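Local coordinates for protein poly A polymerase (Aquifex aeolicus, PDB 4WBY) that adds the terminal adenosine to tRNA ending in CC, using ATP and magnesium, and so completes the CCA end, at residues 16-30 / 47-61. Numbering follows the deposited sequence. Where two conformers were deposited one is given.
Sequences VGQIAKEMGLRAYIV and DFVVEGNAIELAKEL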
ATOM      1  N   VAL A  16       9.992 -28.532  -2.389  1.00 13.90           N
ATOM      2  CA  VAL A  16      10.241 -28.139  -1.007  1.00 14.29           C
ATOM      3  C   VAL A  16       9.823 -29.257  -0.033  1.00 13.14           C
ATOM      4  O   VAL A  16      10.557 -29.564   0.904  1.00 15.29           O
ATOM      5  CB  VAL A  16       9.522 -26.820  -0.672  1.00 13.36           C
ATOM      6  CG1 VAL A  16       9.471 -26.580   0.835  1.00 15.76           C
ATOM      7  CG2 VAL A  16      10.233 -25.676  -1.359  1.00 14.29           C
ATOM      8  N   GLY A  17       8.673 -29.889  -0.271  1.00 13.92           N
ATOM      9  CA  GLY A  17       8.246 -31.007   0.559  1.00 14.78           C
ATOM     10  C   GLY A  17       9.189 -32.200   0.475  1.00 15.45           C
ATOM     11  O   GLY A  17       9.422 -32.895   1.473  1.00 17.07           O
ATOM     12  N   GLN A  18       9.721 -32.460  -0.719  1.00 15.84           N
ATOM     13  CA  GLN A  18      10.661 -33.562  -0.906  1.00 16.34           C
ATOM     14  C   GLN A  18      11.951 -33.304  -0.138  1.00 17.14           C
ATOM     15  O   GLN A  18      12.454 -34.181   0.574  1.00 18.17           O
ATOM     16  CB  GLN A  18      10.946 -33.764  -2.391  1.00 16.26           C
ATOM     17  CG  GLN A  18       9.739 -34.255  -3.190  1.00 17.82           C
ATOM     18  CD  GLN A  18       9.865 -33.981  -4.690  1.00 21.28           C
ATOM     19  OE1 GLN A  18      10.839 -33.388  -5.149  1.00 24.48           O
ATOM     20  NE2 GLN A  18       8.859 -34.397  -5.452  1.00 23.86           N
ATOM     21  N   ILE A  19      12.491 -32.098  -0.276  1.00 16.23           N
ATOM     22  CA  ILE A  19      13.713 -31.748   0.431  1.00 17.80           C
ATOM     23  C   ILE A  19      13.471 -31.770   1.939  1.00 17.23           C
ATOM     24  O   ILE A  19      14.310 -32.254   2.695  1.00 19.38           O
ATOM     25  CB  ILE A  19      14.237 -30.361  -0.006  1.00 17.36           C
ATOM     26  CG1 ILE A  19      14.638 -30.392  -1.484  1.00 18.25           C
ATOM     27  CG2 ILE A  19      15.431 -29.937   0.832  1.00 19.29           C
ATOM     28  CD1 ILE A  19      14.944 -29.028  -2.050  1.00 18.60           C
ATOM     29  N   ALA A  20      12.320 -31.261   2.376  1.00 17.82           N
ATOM     30  CA  ALA A  20      11.994 -31.293   3.800  1.00 18.13           C
ATOM     31  C   ALA A  20      12.047 -32.723   4.339  1.00 19.08           C
ATOM     32  O   ALA A  20      12.659 -32.979   5.384  1.00 20.03           O
ATOM     33  CB  ALA A  20      10.621 -30.671   4.055  1.00 18.15           C
ATOM     34  N   LYS A  21      11.428 -33.658   3.622  1.00 19.86           N
ATOM     35  CA  LYS A  21      11.457 -35.054   4.047  1.00 21.38           C
ATOM     36  C   LYS A  21      12.887 -35.589   4.113  1.00 22.34           C
ATOM     37  O   LYS A  21      13.243 -36.288   5.066  1.00 24.73           O
ATOM     38  CB  LYS A  21      10.629 -35.944   3.121  1.00 22.80           C
ATOM     39  CG  LYS A  21      10.555 -37.393   3.613  1.00 28.53           C
ATOM     40  CD  LYS A  21       9.742 -37.470   4.899  1.00 33.65           C
ATOM     41  CE  LYS A  21       9.801 -38.837   5.541  1.00 41.16           C
ATOM     42  NZ  LYS A  21      11.130 -39.102   6.138  1.00 44.75           N
ATOM     43  N   GLU A  22      13.705 -35.260   3.110  1.00 20.29           N
ATOM     44  CA  GLU A  22      15.097 -35.716   3.094  1.00 22.09           C
ATOM     45  C   GLU A  22      15.855 -35.234   4.331  1.00 21.63           C
ATOM     46  O   GLU A  22      16.747 -35.923   4.836  1.00 24.22           O
ATOM     47  CB  GLU A  22      15.816 -35.233   1.832  1.00 23.42           C
ATOM     48  CG  GLU A  22      15.277 -35.793   0.523  1.00 31.28           C
ATOM     49  CD  GLU A  22      15.915 -35.139  -0.694  1.00 41.80           C
ATOM     50  OE1 GLU A  22      17.067 -34.669  -0.587  1.00 45.06           O
ATOM     51  OE2 GLU A  22      15.261 -35.089  -1.758  1.00 49.06           O
ATOM     52  N   MET A  23      15.483 -34.052   4.818  1.00 23.14           N
ATOM     53  CA  MET A  23      16.122 -33.446   5.982  1.00 24.69           C
ATOM     54  C   MET A  23      15.441 -33.777   7.308  1.00 26.88           C
ATOM     55  O   MET A  23      15.888 -33.334   8.371  1.00 28.79           O
ATOM     56  CB  MET A  23      16.165 -31.932   5.814  1.00 25.25           C
ATOM     57  CG  MET A  23      16.935 -31.505   4.603  1.00 27.81           C
ATOM     58  SD  MET A  23      16.941 -29.728   4.437  1.00 32.08           S
ATOM     59  CE  MET A  23      18.196 -29.575   3.171  1.00 35.07           C
ATOM     60  N   GLY A  24      14.354 -34.534   7.244  1.00 25.83           N
ATOM     61  CA  GLY A  24      13.592 -34.868   8.436  1.00 27.00           C
ATOM     62  C   GLY A  24      12.797 -33.698   8.992  1.00 27.36           C
ATOM     63  O   GLY A  24      12.517 -33.644  10.193  1.00 31.16           O
ATOM     64  N   LEU A  25      12.427 -32.763   8.118  1.00 24.55           N
ATOM     65  CA  LEU A  25      11.689 -31.566   8.518  1.00 24.43           C
ATOM     66  C   LEU A  25      10.303 -31.535   7.899  1.00 20.88           C
ATOM     67  O   LEU A  25       9.966 -32.389   7.086  1.00 21.16           O
ATOM     68  CB  LEU A  25      12.453 -30.311   8.108  1.00 28.78           C
ATOM     69  CG  LEU A  25      13.932 -30.325   8.490  1.00 32.35           C
ATOM     70  CD1 LEU A  25      14.615 -29.050   8.028  1.00 35.11           C
ATOM     71  CD2 LEU A  25      14.085 -30.518   9.995  1.00 34.00           C
ATOM     72  N   ARG A  26       9.507 -30.539   8.277  1.00 21.53           N
ATOM     73  CA  ARG A  26       8.227 -30.282   7.619  1.00 19.38           C
ATOM     74  C   ARG A  26       8.167 -28.842   7.155  1.00 16.27           C
ATOM     75  O   ARG A  26       8.755 -27.959   7.783  1.00 18.24           O
ATOM     76  CB  ARG A  26       7.047 -30.584   8.547  1.00 18.86           C
ATOM     77  CG  ARG A  26       6.966 -32.053   8.923  1.00 22.99           C
ATOM     78  CD  ARG A  26       5.747 -32.368   9.779  1.00 23.97           C
ATOM     79  NE  ARG A  26       4.497 -32.199   9.043  1.00 25.36           N
ATOM     80  CZ  ARG A  26       4.008 -33.082   8.180  1.00 27.92           C
ATOM     81  NH1 ARG A  26       4.667 -34.205   7.923  1.00 30.15           N
ATOM     82  NH2 ARG A  26       2.856 -32.843   7.573  1.00 28.94           N
ATOM     83  N   ALA A  27       7.457 -28.609   6.057  1.00 15.03           N
ATOM     84  CA  ALA A  27       7.362 -27.278   5.474  1.00 14.96           C
ATOM     85  C   ALA A  27       5.943 -26.964   5.034  1.00 13.63           C
ATOM     86  O   ALA A  27       5.179 -27.865   4.650  1.00 15.05           O
ATOM     87  CB  ALA A  27       8.320 -27.140   4.289  1.00 17.23           C
ATOM     88  N   TYR A  28       5.617 -25.676   5.049  1.00 13.77           N
ATOM     89  CA  TYR A  28       4.264 -25.189   4.806  1.00 13.89           C
ATOM     90  C   TYR A  28       4.296 -23.846   4.101  1.00 12.89           C
ATOM     91  O   TYR A  28       5.132 -23.010   4.406  1.00 14.84           O
ATOM     92  CB  TYR A  28       3.492 -25.027   6.126  1.00 15.42           C
ATOM     93  CG  TYR A  28       3.599 -26.204   7.059  1.00 14.13           C
ATOM     94  CD1 TYR A  28       2.621 -27.197   7.077  1.00 16.95           C
ATOM     95  CD2 TYR A  28       4.686 -26.333   7.914  1.00 16.44           C
ATOM     96  CE1 TYR A  28       2.730 -28.284   7.930  1.00 17.32           C
ATOM     97  CE2 TYR A  28       4.799 -27.400   8.764  1.00 18.47           C
ATOM     98  CZ  TYR A  28       3.820 -28.367   8.782  1.00 18.93           C
ATOM     99  OH  TYR A  28       3.963 -29.424   9.647  1.00 21.61           O
ATOM    100  N   ILE A  29       3.379 -23.630   3.167  1.00 13.12           N
ATOM    101  CA  ILE A  29       3.133 -22.280   2.661  1.00 12.44           C
ATOM    102  C   ILE A  29       2.273 -21.585   3.711  1.00 12.12           C
ATOM    103  O   ILE A  29       1.355 -22.202   4.244  1.00 13.89           O
ATOM    104  CB  ILE A  29       2.426 -22.301   1.298  1.00 13.38           C
ATOM    105  CG1 ILE A  29       3.295 -23.012   0.269  1.00 15.17           C
ATOM    106  CG2 ILE A  29       2.105 -20.884   0.833  1.00 13.86           C
ATOM    107  CD1 ILE A  29       2.554 -23.379  -1.001  1.00 17.17           C
ATOM    108  N   VAL A  30       2.575 -20.329   4.047  1.00 12.56           N
ATOM    109  CA  VAL A  30       1.893 -19.682   5.178  1.00 12.91           C
ATOM    110  C   VAL A  30       1.446 -18.243   4.926  1.00 14.83           C
ATOM    111  O   VAL A  30       2.047 -17.522   4.132  1.00 19.35           O
ATOM    112  CB  VAL A  30       2.776 -19.632   6.442  0.50 13.73           C
ATOM    113  CG1 VAL A  30       3.195 -21.028   6.878  0.50 16.91           C
ATOM    114  CG2 VAL A  30       3.982 -18.737   6.205  0.50 13.32           C
ATOM    115  N   ASP A  47       5.737 -17.489   0.689  1.00 15.96           N
ATOM    116  CA  ASP A  47       6.363 -17.586   2.003  1.00 14.74           C
ATOM    117  C   ASP A  47       6.179 -18.980   2.577  1.00 13.81           C
ATOM    118  O   ASP A  47       5.060 -19.503   2.606  1.00 14.38           O
ATOM    119  CB  ASP A  47       5.773 -16.551   2.965  1.00 17.83           C
ATOM    120  CG  ASP A  47       5.939 -15.133   2.470  1.00 24.39           C
ATOM    121  OD1 ASP A  47       6.923 -14.859   1.748  1.00 25.50           O
ATOM    122  OD2 ASP A  47       5.079 -14.287   2.813  1.00 28.57           O
ATOM    123  N   PHE A  48       7.283 -19.583   3.005  1.00 13.44           N
ATOM    124  CA  PHE A  48       7.260 -20.892   3.653  1.00 14.11           C
ATOM    125  C   PHE A  48       7.675 -20.801   5.103  1.00 14.78           C
ATOM    126  O   PHE A  48       8.562 -20.017   5.449  1.00 16.19           O
ATOM    127  CB  PHE A  48       8.210 -21.881   2.968  1.00 15.24           C
ATOM    128  CG  PHE A  48       7.811 -22.283   1.586  1.00 13.62           C
ATOM    129  CD1 PHE A  48       8.226 -21.548   0.488  1.00 16.88           C
ATOM    130  CD2 PHE A  48       7.071 -23.441   1.375  1.00 15.08           C
ATOM    131  CE1 PHE A  48       7.883 -21.935  -0.802  1.00 17.49           C
ATOM    132  CE2 PHE A  48       6.731 -23.833   0.086  1.00 16.05           C
ATOM    133  CZ  PHE A  48       7.143 -23.081  -1.002  1.00 16.69           C
ATOM    134  N   VAL A  49       7.071 -21.640   5.939  1.00 14.72           N
ATOM    135  CA  VAL A  49       7.559 -21.853   7.292  1.00 15.19           C
ATOM    136  C   VAL A  49       8.046 -23.288   7.384  1.00 15.09           C
ATOM    137  O   VAL A  49       7.406 -24.217   6.869  1.00 16.07           O
ATOM    138  CB  VAL A  49       6.485 -21.557   8.365  1.00 16.87           C
ATOM    139  CG1 VAL A  49       6.859 -22.163   9.724  1.00 19.01           C
ATOM    140  CG2 VAL A  49       6.300 -20.063   8.504  1.00 19.61           C
ATOM    141  N   VAL A  50       9.200 -23.457   8.014  1.00 15.74           N
ATOM    142  CA  VAL A  50       9.808 -24.764   8.179  1.00 16.69           C
ATOM    143  C   VAL A  50       9.862 -25.100   9.654  1.00 17.53           C
ATOM    144  O   VAL A  50      10.297 -24.282  10.461  1.00 17.40           O
ATOM    145  CB  VAL A  50      11.229 -24.799   7.577  1.00 17.77           C
ATOM    146  CG1 VAL A  50      11.879 -26.191   7.739  1.00 19.40           C
ATOM    147  CG2 VAL A  50      11.191 -24.368   6.108  1.00 19.93           C
ATOM    148  N   GLU A  51       9.399 -26.290  10.014  1.00 17.62           N
ATOM    149  CA  GLU A  51       9.618 -26.789  11.359  1.00 19.55           C
ATOM    150  C   GLU A  51      10.998 -27.414  11.349  1.00 23.03           C
ATOM    151  O   GLU A  51      11.156 -28.583  11.003  1.00 29.25           O
ATOM    152  CB  GLU A  51       8.533 -27.788  11.772  1.00 19.78           C
ATOM    153  CG  GLU A  51       7.177 -27.123  12.056  1.00 20.31           C
ATOM    154  CD  GLU A  51       6.037 -28.116  12.252  1.00 21.27           C
ATOM    155  OE1 GLU A  51       6.001 -29.147  11.560  1.00 24.67           O
ATOM    156  OE2 GLU A  51       5.166 -27.866  13.107  1.00 22.26           O
ATOM    157  N   GLY A  52      11.999 -26.608  11.700  1.00 21.52           N
ATOM    158  CA  GLY A  52      13.388 -26.994  11.565  1.00 22.88           C
ATOM    159  C   GLY A  52      14.184 -25.897  10.884  1.00 21.04           C
ATOM    160  O   GLY A  52      13.723 -24.764  10.774  1.00 20.57           O
ATOM    161  N   ASN A  53      15.384 -26.233  10.422  1.00 21.42           N
ATOM    162  CA  ASN A  53      16.300 -25.230   9.896  1.00 21.97           C
ATOM    163  C   ASN A  53      15.933 -24.751   8.487  1.00 20.51           C
ATOM    164  O   ASN A  53      16.339 -25.351   7.485  1.00 21.42           O
ATOM    165  CB  ASN A  53      17.728 -25.778   9.915  1.00 25.39           C
ATOM    166  CG  ASN A  53      18.769 -24.693   9.738  1.00 28.23           C
ATOM    167  OD1 ASN A  53      18.544 -23.716   9.027  1.00 28.42           O
ATOM    168  ND2 ASN A  53      19.916 -24.855  10.389  1.00 30.96           N
ATOM    169  N   ALA A  54      15.179 -23.658   8.426  1.00 19.61           N
ATOM    170  CA  ALA A  54      14.720 -23.090   7.159  1.00 17.43           C
ATOM    171  C   ALA A  54      15.866 -22.647   6.259  1.00 17.66           C
ATOM    172  O   ALA A  54      15.787 -22.759   5.039  1.00 17.71           O
ATOM    173  CB  ALA A  54      13.801 -21.920   7.419  1.00 17.17           C
ATOM    174  N   ILE A  55      16.923 -22.126   6.858  1.00 18.97           N
ATOM    175  CA  ILE A  55      18.055 -21.659   6.070  1.00 19.10           C
ATOM    176  C   ILE A  55      18.721 -22.819   5.335  1.00 19.78           C
ATOM    177  O   ILE A  55      19.055 -22.702   4.155  1.00 19.95           O
ATOM    178  CB  ILE A  55      19.069 -20.918   6.950  1.00 20.04           C
ATOM    179  CG1 ILE A  55      18.425 -19.630   7.473  1.00 21.58           C
ATOM    180  CG2 ILE A  55      20.347 -20.603   6.171  1.00 23.01           C
ATOM    181  CD1 ILE A  55      19.292 -18.825   8.428  1.00 24.00           C
ATOM    182  N   GLU A  56      18.888 -23.955   6.001  1.00 19.18           N
ATOM    183  CA  GLU A  56      19.530 -25.074   5.330  1.00 21.25           C
ATOM    184  C   GLU A  56      18.630 -25.654   4.236  1.00 19.59           C
ATOM    185  O   GLU A  56      19.121 -26.084   3.195  1.00 19.99           O
ATOM    186  CB  GLU A  56      19.950 -26.144   6.337  1.00 25.59           C
ATOM    187  CG  GLU A  56      21.158 -25.727   7.185  1.00 31.51           C
ATOM    188  CD  GLU A  56      22.366 -25.268   6.355  1.00 36.15           C
ATOM    189  OE1 GLU A  56      22.749 -25.969   5.392  1.00 39.64           O
ATOM    190  OE2 GLU A  56      22.940 -24.202   6.674  1.00 38.26           O
ATOM    191  N   LEU A  57      17.316 -25.637   4.444  1.00 17.69           N
ATOM    192  CA  LEU A  57      16.410 -26.095   3.396  1.00 17.02           C
ATOM    193  C   LEU A  57      16.518 -25.165   2.176  1.00 16.62           C
ATOM    194  O   LEU A  57      16.635 -25.624   1.035  1.00 16.85           O
ATOM    195  CB  LEU A  57      14.963 -26.161   3.907  1.00 17.95           C
ATOM    196  CG  LEU A  57      13.953 -26.867   2.997  1.00 21.06           C
ATOM    197  CD1 LEU A  57      12.795 -27.365   3.825  1.00 23.15           C
ATOM    198  CD2 LEU A  57      13.428 -25.969   1.890  1.00 26.12           C
ATOM    199  N   ALA A  58      16.480 -23.862   2.427  1.00 15.63           N
ATOM    200  CA  ALA A  58      16.578 -22.865   1.362  1.00 14.91           C
ATOM    201  C   ALA A  58      17.891 -22.991   0.603  1.00 14.88           C
ATOM    202  O   ALA A  58      17.918 -22.880  -0.624  1.00 15.49           O
ATOM    203  CB  ALA A  58      16.446 -21.453   1.936  1.00 16.22           C
ATOM    204  N   LYS A  59      18.983 -23.198   1.331  1.00 16.41           N
ATOM    205  CA  LYS A  59      20.288 -23.288   0.686  1.00 18.23           C
ATOM    206  C   LYS A  59      20.352 -24.501  -0.246  1.00 18.26           C
ATOM    207  O   LYS A  59      20.966 -24.444  -1.311  1.00 19.07           O
ATOM    208  CB  LYS A  59      21.408 -23.344   1.735  1.00 19.07           C
ATOM    209  CG  LYS A  59      21.673 -21.996   2.401  1.00 20.77           C
ATOM    210  CD  LYS A  59      22.606 -22.113   3.594  1.00 25.45           C
ATOM    211  CE  LYS A  59      23.975 -22.623   3.211  1.00 30.62           C
ATOM    212  NZ  LYS A  59      24.872 -22.623   4.406  1.00 35.29           N
ATOM    213  N   GLU A  60      19.711 -25.597   0.148  1.00 18.09           N
ATOM    214  CA  GLU A  60      19.715 -26.788  -0.695  1.00 18.61           C
ATOM    215  C   GLU A  60      18.844 -26.597  -1.937  1.00 16.52           C
ATOM    216  O   GLU A  60      19.230 -26.989  -3.038  1.00 17.98           O
ATOM    217  CB  GLU A  60      19.258 -28.009   0.101  1.00 19.46           C
ATOM    218  CG  GLU A  60      19.112 -29.285  -0.731  1.00 22.92           C
ATOM    219  CD  GLU A  60      20.424 -29.760  -1.355  1.00 29.73           C
ATOM    220  OE1 GLU A  60      21.508 -29.342  -0.896  1.00 32.16           O
ATOM    221  OE2 GLU A  60      20.367 -30.562  -2.311  1.00 33.28           O
ATOM    222  N   LEU A  61      17.663 -26.010  -1.763  1.00 15.39           N
ATOM    223  CA  LEU A  61      16.827 -25.687  -2.909  1.00 15.71           C
ATOM    224  C   LEU A  61      17.578 -24.765  -3.876  1.00 16.16           C
ATOM    225  O   LEU A  61      17.555 -24.966  -5.099  1.00 16.93           O
ATOM    226  CB  LEU A  61      15.513 -25.035  -2.453  1.00 14.66           C
ATOM    227  CG  LEU A  61      14.517 -24.683  -3.563  1.00 14.94           C
ATOM    228  CD1 LEU A  61      13.952 -25.948  -4.225  1.00 16.03           C
ATOM    229  CD2 LEU A  61      13.386 -23.780  -3.043  1.00 16.73           C
TER
HETATM  230  O   HOH W   1       2.567 -14.920   3.534  1.00 29.71           O
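Strands 26-30 and 47-51 pair antiparallel through backbone bonds: Y28 and V49 form a hydrogen-bonded pair (V49 N to Y28 O 2.8 Å), and V30 N donates to D47 O (3.0 Å). One water donates to both V30 O and D47 OD2, bridging the strands at this end, where D47 is an inferred magnesium ligand of the head domain's nucleotidyltransferase site.

On the face of Y28, V49 and E51, polar ends converge on one hydroxyl. Y28 OH donates to E51 OE1 (2.8 Å), which sits in the plane of the tyrosine ring but is approached from above its own carboxylate plane. The same Y28 OH accepts from R26 NE (2.9 Å), the R26 side chain being bent at chi3 (67°). A phenylalanine in place of Y28 would probably leave R26 NE and E51 OE1 without their shared partner and the carboxylate freer to turn. E51 OE2 is held by L111 N, the R26 guanidinium by E132. Next along this face, V30 CG2 meets V49 CG2 at 3.5 Å.

The other face is apolar. V16 CG2 lies over one face of the F48 ring, offset toward the rim, while I29 CG1 approaches F48 CE2 obliquely (3.5 Å). L57, its CG anti to the backbone N (chi1 -169°), reaches A20 CB with CD1 and V16 CG1 with CD2. The extended M23 chain carries CE to E60 CB (3.6 Å).

Helices 7-22 and 54-65 thus pack together against the sheet face carrying A27, I29, F48 and V50, segments 16-22 and 54-61 running at 122° in N-to-C direction. Strand 45-51 runs between 26-30 and 85-91, whose F89 stacks on F48; strand 126-128 flanks 26-30 beyond.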